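Local coordinates for uncharacterized protein (Bacteroides ovatus, PDB 4FXT) that is of unknown function but joins a transthyretin-like N-terminal domain to an E-set-like C-terminal domain, both built of beta strands, at residues G12-D17 with I92-Y97; V130-G135 with A163-P168. One frame throughout, in Å; residues are numbered along the deposited sequence.

Contact 1. Residues G12-D17 with I92-Y97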
loop_
_atom_site.group_PDB
_atom_site.type_symbol
_atom_site.label_atom_id
_atom_site.label_comp_id
_atom_site.label_asym_id
_atom_site.label_seq_id
_atom_site.Cartn_x
_atom_site.Cartn_y
_atom_site.Cartn_z
ATOM N N GLY A 12 -3.272 -14.130 2.270
ATOM C CA GLY A 12 -3.288 -13.632 0.904
ATOM C C GLY A 12 -2.710 -12.238 0.801
ATOM O O GLY A 12 -2.000 -11.782 1.698
ATOM N N LYS A 13 -3.011 -11.560 -0.312
ATOM C CA LYS A 13 -2.530 -10.228 -0.659
ATOM C C LYS A 13 -3.566 -9.425 -1.429
ATOM O O LYS A 13 -4.292 -10.006 -2.243
ATOM C CB LYS A 13 -1.257 -10.322 -1.535
ATOM C CG LYS A 13 -0.024 -10.960 -0.929
ATOM C CD LYS A 13 1.069 -11.250 -1.993
ATOM C CE LYS A 13 0.722 -12.350 -2.983
ATOM N NZ LYS A 13 1.851 -12.657 -3.889
ATOM N N ALA A 14 -3.592 -8.075 -1.229
ATOM C CA ALA A 14 -4.384 -7.159 -2.050
ATOM C C ALA A 14 -3.609 -6.970 -3.336
ATOM O O ALA A 14 -2.441 -6.535 -3.300
ATOM C CB ALA A 14 -4.644 -5.863 -1.310
ATOM N N ILE A 15 -4.174 -7.442 -4.447
ATOM C CA ILE A 15 -3.439 -7.540 -5.706
ATOM C C ILE A 15 -4.027 -6.684 -6.825
ATOM O O ILE A 15 -5.233 -6.651 -7.070
ATOM C CB ILE A 15 -3.448 -9.046 -6.146
ATOM C CG1 ILE A 15 -2.590 -9.899 -5.212
ATOM C CG2 ILE A 15 -3.002 -9.267 -7.586
ATOM C CD1 ILE A 15 -1.105 -9.579 -5.180
ATOM N N TYR A 16 -3.105 -6.035 -7.534
ATOM C CA TYR A 16 -3.336 -5.265 -8.750
ATOM C C TYR A 16 -2.234 -5.571 -9.705
ATOM O O TYR A 16 -1.065 -5.475 -9.315
ATOM C CB TYR A 16 -3.459 -3.755 -8.526
ATOM C CG TYR A 16 -3.576 -2.999 -9.834
ATOM C CD1 TYR A 16 -4.774 -2.968 -10.537
ATOM C CD2 TYR A 16 -2.472 -2.366 -10.400
ATOM C CE1 TYR A 16 -4.883 -2.297 -11.756
ATOM C CE2 TYR A 16 -2.563 -1.705 -11.624
ATOM C CZ TYR A 16 -3.778 -1.658 -12.293
ATOM O OH TYR A 16 -3.904 -0.986 -13.486
ATOM N N ASP A 17 -2.606 -5.911 -10.966
ATOM C CA ASP A 17 -1.685 -6.247 -12.045
ATOM C C ASP A 17 -0.597 -7.176 -11.460
ATOM O O ASP A 17 0.604 -6.877 -11.562
ATOM C CB ASP A 17 -1.105 -4.958 -12.714
ATOM C CG ASP A 17 -0.277 -5.141 -14.002
ATOM O OD1 ASP A 17 -0.174 -6.292 -14.501
ATOM O OD2 ASP A 17 0.219 -4.134 -14.532
ATOM N N ILE A 92 -6.735 -11.158 -3.029
ATOM C CA ILE A 92 -7.937 -10.355 -3.263
ATOM C C ILE A 92 -7.633 -9.288 -4.314
ATOM O O ILE A 92 -6.911 -8.334 -4.030
ATOM C CB ILE A 92 -8.498 -9.720 -1.953
ATOM C CG1 ILE A 92 -8.720 -10.785 -0.850
ATOM C CG2 ILE A 92 -9.758 -8.887 -2.206
ATOM C CD1 ILE A 92 -9.699 -11.960 -1.201
ATOM N N PRO A 93 -8.207 -9.407 -5.531
ATOM C CA PRO A 93 -7.955 -8.376 -6.539
ATOM C C PRO A 93 -8.634 -7.069 -6.124
ATOM O O PRO A 93 -9.811 -7.048 -5.687
ATOM C CB PRO A 93 -8.532 -8.983 -7.821
ATOM C CG PRO A 93 -9.576 -9.915 -7.363
ATOM C CD PRO A 93 -9.115 -10.457 -6.048
ATOM N N VAL A 94 -7.830 -6.008 -6.147
ATOM C CA VAL A 94 -8.279 -4.664 -5.849
ATOM C C VAL A 94 -8.003 -3.819 -7.101
ATOM O O VAL A 94 -7.263 -4.262 -7.999
ATOM C CB VAL A 94 -7.660 -4.066 -4.557
ATOM C CG1 VAL A 94 -8.058 -4.874 -3.332
ATOM C CG2 VAL A 94 -6.138 -3.899 -4.659
ATOM N N THR A 95 -8.636 -2.627 -7.185
ATOM C CA THR A 95 -8.417 -1.718 -8.303
ATOM C C THR A 95 -8.088 -0.330 -7.655
ATOM O O THR A 95 -8.995 0.418 -7.268
ATOM C CB THR A 95 -9.607 -1.719 -9.326
ATOM O OG1 THR A 95 -10.763 -1.108 -8.762
ATOM C CG2 THR A 95 -9.932 -3.128 -9.885
ATOM N N PRO A 96 -6.775 -0.022 -7.482
ATOM C CA PRO A 96 -6.389 1.286 -6.918
ATOM C C PRO A 96 -6.802 2.450 -7.824
ATOM O O PRO A 96 -7.021 2.248 -9.028
ATOM C CB PRO A 96 -4.856 1.204 -6.812
ATOM C CG PRO A 96 -4.472 -0.148 -7.230
ATOM C CD PRO A 96 -5.590 -0.783 -7.933
ATOM N N TYR A 97 -6.935 3.670 -7.250
ATOM C CA TYR A 97 -7.308 4.827 -8.064
ATOM C C TYR A 97 -6.085 5.215 -8.893
ATOM O O TYR A 97 -6.152 5.340 -10.124
ATOM C CB TYR A 97 -7.837 5.959 -7.190
ATOM C CG TYR A 97 -9.068 5.541 -6.406
ATOM C CD1 TYR A 97 -10.308 5.434 -7.026
ATOM C CD2 TYR A 97 -8.996 5.272 -5.038
ATOM C CE1 TYR A 97 -11.436 5.022 -6.320
ATOM C CE2 TYR A 97 -10.120 4.881 -4.318
ATOM C CZ TYR A 97 -11.343 4.765 -4.965
ATOM O OH TYR A 97 -12.494 4.409 -4.297
#

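Contact 2. Residues V130-G135 with A163-P168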
loop_
_atom_site.group_PDB
_atom_site.type_symbol
_atom_site.label_atom_id
_atom_site.label_comp_id
_atom_site.label_asym_id
_atom_site.label_seq_id
_atom_site.Cartn_x
_atom_site.Cartn_y
_atom_site.Cartn_z
ATOM N N VAL A 130 1.643 13.658 -4.683
ATOM C CA VAL A 130 2.625 12.597 -4.744
ATOM C C VAL A 130 3.664 12.940 -3.691
ATOM O O VAL A 130 4.107 14.081 -3.630
ATOM C CB VAL A 130 3.210 12.372 -6.144
ATOM C CG1 VAL A 130 4.245 11.245 -6.123
ATOM C CG2 VAL A 130 2.092 12.064 -7.136
ATOM N N GLY A 131 4.014 11.975 -2.858
ATOM C CA GLY A 131 5.004 12.155 -1.807
ATOM C C GLY A 131 6.096 11.105 -1.757
ATOM O O GLY A 131 5.858 9.945 -2.087
ATOM N N ILE A 132 7.314 11.528 -1.384
ATOM C CA ILE A 132 8.467 10.675 -1.103
ATOM C C ILE A 132 8.666 10.741 0.399
ATOM O O ILE A 132 8.688 11.839 0.955
ATOM C CB ILE A 132 9.770 10.979 -1.900
ATOM C CG1 ILE A 132 9.569 10.952 -3.427
ATOM C CG2 ILE A 132 10.919 10.047 -1.497
ATOM C CD1 ILE A 132 9.371 12.210 -3.933
ATOM N N TYR A 133 8.764 9.578 1.064
ATOM C CA TYR A 133 8.902 9.519 2.519
ATOM C C TYR A 133 10.160 8.748 2.909
ATOM O O TYR A 133 10.515 7.772 2.244
ATOM C CB TYR A 133 7.653 8.865 3.115
ATOM C CG TYR A 133 6.379 9.562 2.670
ATOM C CD1 TYR A 133 5.979 10.762 3.250
ATOM C CD2 TYR A 133 5.585 9.033 1.656
ATOM C CE1 TYR A 133 4.848 11.443 2.801
ATOM C CE2 TYR A 133 4.436 9.686 1.223
ATOM C CZ TYR A 133 4.074 10.897 1.796
ATOM O OH TYR A 133 2.979 11.600 1.353
ATOM N N LEU A 134 10.859 9.237 3.945
ATOM C CA LEU A 134 12.025 8.590 4.567
ATOM C C LEU A 134 11.715 8.333 6.016
ATOM O O LEU A 134 11.232 9.247 6.685
ATOM C CB LEU A 134 13.340 9.399 4.435
ATOM C CG LEU A 134 13.829 9.854 3.019
ATOM C CD1 LEU A 134 15.053 10.704 3.133
ATOM C CD2 LEU A 134 14.086 8.678 2.083
ATOM N N GLY A 135 11.940 7.101 6.483
ATOM C CA GLY A 135 11.671 6.691 7.860
ATOM C C GLY A 135 12.781 5.879 8.496
ATOM O O GLY A 135 13.642 5.342 7.789
ATOM N N ALA A 163 12.927 12.117 -8.509
ATOM C CA ALA A 163 12.826 13.135 -7.475
ATOM C C ALA A 163 13.885 12.877 -6.393
ATOM O O ALA A 163 14.208 11.717 -6.107
ATOM C CB ALA A 163 11.431 13.163 -6.886
ATOM N N GLU A 164 14.464 13.951 -5.834
ATOM C CA GLU A 164 15.485 13.817 -4.816
ATOM C C GLU A 164 15.042 14.466 -3.526
ATOM O O GLU A 164 14.749 15.669 -3.520
ATOM C CB GLU A 164 16.799 14.429 -5.282
ATOM C CG GLU A 164 17.421 13.730 -6.463
ATOM C CD GLU A 164 18.722 14.342 -6.925
ATOM O OE1 GLU A 164 18.785 15.587 -7.063
ATOM O OE2 GLU A 164 19.660 13.564 -7.218
ATOM N N ILE A 165 15.010 13.662 -2.429
ATOM C CA ILE A 165 14.649 14.069 -1.071
ATOM C C ILE A 165 15.930 14.103 -0.244
ATOM O O ILE A 165 16.744 13.182 -0.316
ATOM C CB ILE A 165 13.557 13.140 -0.459
ATOM C CG1 ILE A 165 13.087 13.646 0.932
ATOM C CG2 ILE A 165 13.999 11.665 -0.439
ATOM C CD1 ILE A 165 11.873 13.017 1.472
ATOM N N GLU A 166 16.115 15.178 0.526
ATOM C CA GLU A 166 17.276 15.359 1.377
ATOM C C GLU A 166 17.174 14.475 2.657
ATOM O O GLU A 166 16.130 14.423 3.308
ATOM C CB GLU A 166 17.416 16.833 1.743
ATOM C CG GLU A 166 18.716 17.141 2.460
ATOM C CD GLU A 166 19.033 18.616 2.602
ATOM O OE1 GLU A 166 19.190 19.299 1.562
ATOM O OE2 GLU A 166 19.277 19.047 3.748
ATOM N N ILE A 167 18.287 13.796 3.007
ATOM C CA ILE A 167 18.383 12.939 4.180
ATOM C C ILE A 167 18.352 13.845 5.427
ATOM O O ILE A 167 19.191 14.752 5.533
ATOM C CB ILE A 167 19.648 12.037 4.123
ATOM C CG1 ILE A 167 19.710 11.225 2.834
ATOM C CG2 ILE A 167 19.717 11.132 5.342
ATOM C CD1 ILE A 167 21.013 10.475 2.571
ATOM N N PRO A 168 17.379 13.656 6.344
ATOM C CA PRO A 168 17.300 14.537 7.521
ATOM C C PRO A 168 18.447 14.276 8.524
ATOM O O PRO A 168 19.088 13.221 8.487
ATOM C CB PRO A 168 15.930 14.195 8.129
ATOM C CG PRO A 168 15.661 12.806 7.700
ATOM C CD PRO A 168 16.281 12.667 6.336
#

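Contact 1. Residues G12-D17 with I92-Y97
Ala14 and Ile15 pair with Ile92 and Pro93 as parallel beta neighbours, joining the first long strand, 7-16, to the last, 88-93, of a domain assigned to the transthyretin clan of beta-sandwich folds. Three backbone hydrogen bonds fix the register. Ile92 N donates to Lys13 O at 2.8 Å. Ile15 N returns a bond to Ile92 O at 2.9 Å, nearly straight with 170° at the hydrogen, and Val94 N closes the row on Ile15 O. Pro93 CA sits beside that same Ile15 O, whose N-H partner is Val94.

The tightly packed side is that of Ala14, Ile92 and Val94, all buried and all resting on Phe30 of strand 28-33. Here Ala14 CB meets Val94 CG1 at 4.1 Å. The other face is looser: Ile15 is partly exposed and its outer methyls turn from 92-97, Pro93 is exposed, and the exposed Lys13 contributes mainly its backbone carbonyl.

Past the paired residues, Tyr16 takes over. Its CG stands anti to the backbone N (chi1 175°), which swings the ring toward Pro96, while Phe99 meets it edge-to-face. Val94 O lies at the ring edge, near its plane, and Pro96 CD approaches obliquely, 3.5 Å from Tyr16 CD1.

Contact 2. Residues V130-G135 with A163-P168
Ile132 and Leu134 face Ala163 and Ile165 across the core of a beta-sandwich, in a domain assigned to the immunoglobulin-like E-set clan. The two strands belong to different sheets: 127-135 lies in a four-stranded antiparallel sheet, 160-166 at the border of a three-stranded one. The axes of the short strands 130-135 and 163-166 approach to 8.3 Å and cross at -39°, and the alternate side chains of each turn inward. The segments share no hydrogen bond; Glu164, pointing away, is hydrogen-bonded through OE2 to Thr113 OG1.

Apolar contacts between side chains carry the packing. Ile132 and Ile165 lie alongside each other, pointing opposite ways, with their CG2 methyls 3.6 Å apart, while Ile132 CD1 reaches Ala163 CB at 3.7 Å. Leu134 meets Ile165 tip to tip, its CD1 lying 3.8 Å from Ile165 CG2, and the same methyl approaches Pro168 CD at 4.0 Å. Ile112 of strand 111-120 also touches both Leu134 and Ile165, and Leu149 touches Ile132 and Ile165. Replacing Leu134 with an alanine would probably leave Ile165 CG2 and Pro168 CD without their shared methyl partner and open a gap between the sheets.

Side chain to backbone contacts complete the interface. Leu134 CD1 comes within 3.9 Å of Glu166 O. On Ile165, CG1 lies anti to the backbone N (chi1 -175°), extending the chain across the core until its CD1 methyl lies 3.4 Å from Ile132 O.

The two contacts share no strand and lie in different domains, one of the transthyretin clan and one of the E-set clan, with centres 26 Å apart and on opposite sides of the chain's centre. Contact 1 works within a sheet: neighbouring strands are joined edge to edge through backbone hydrogen bonds, and side chains add packing on the buried face and, past the pairing, at Tyr16. Contact 2 works between sheets, where side chains bridge the gap, touching each other and the opposite backbone, and the chemistry is almost wholly apolar. Each is partly buried with an exposed margin, Lys13 and Pro93 in contact 1 and Glu166 in contact 2.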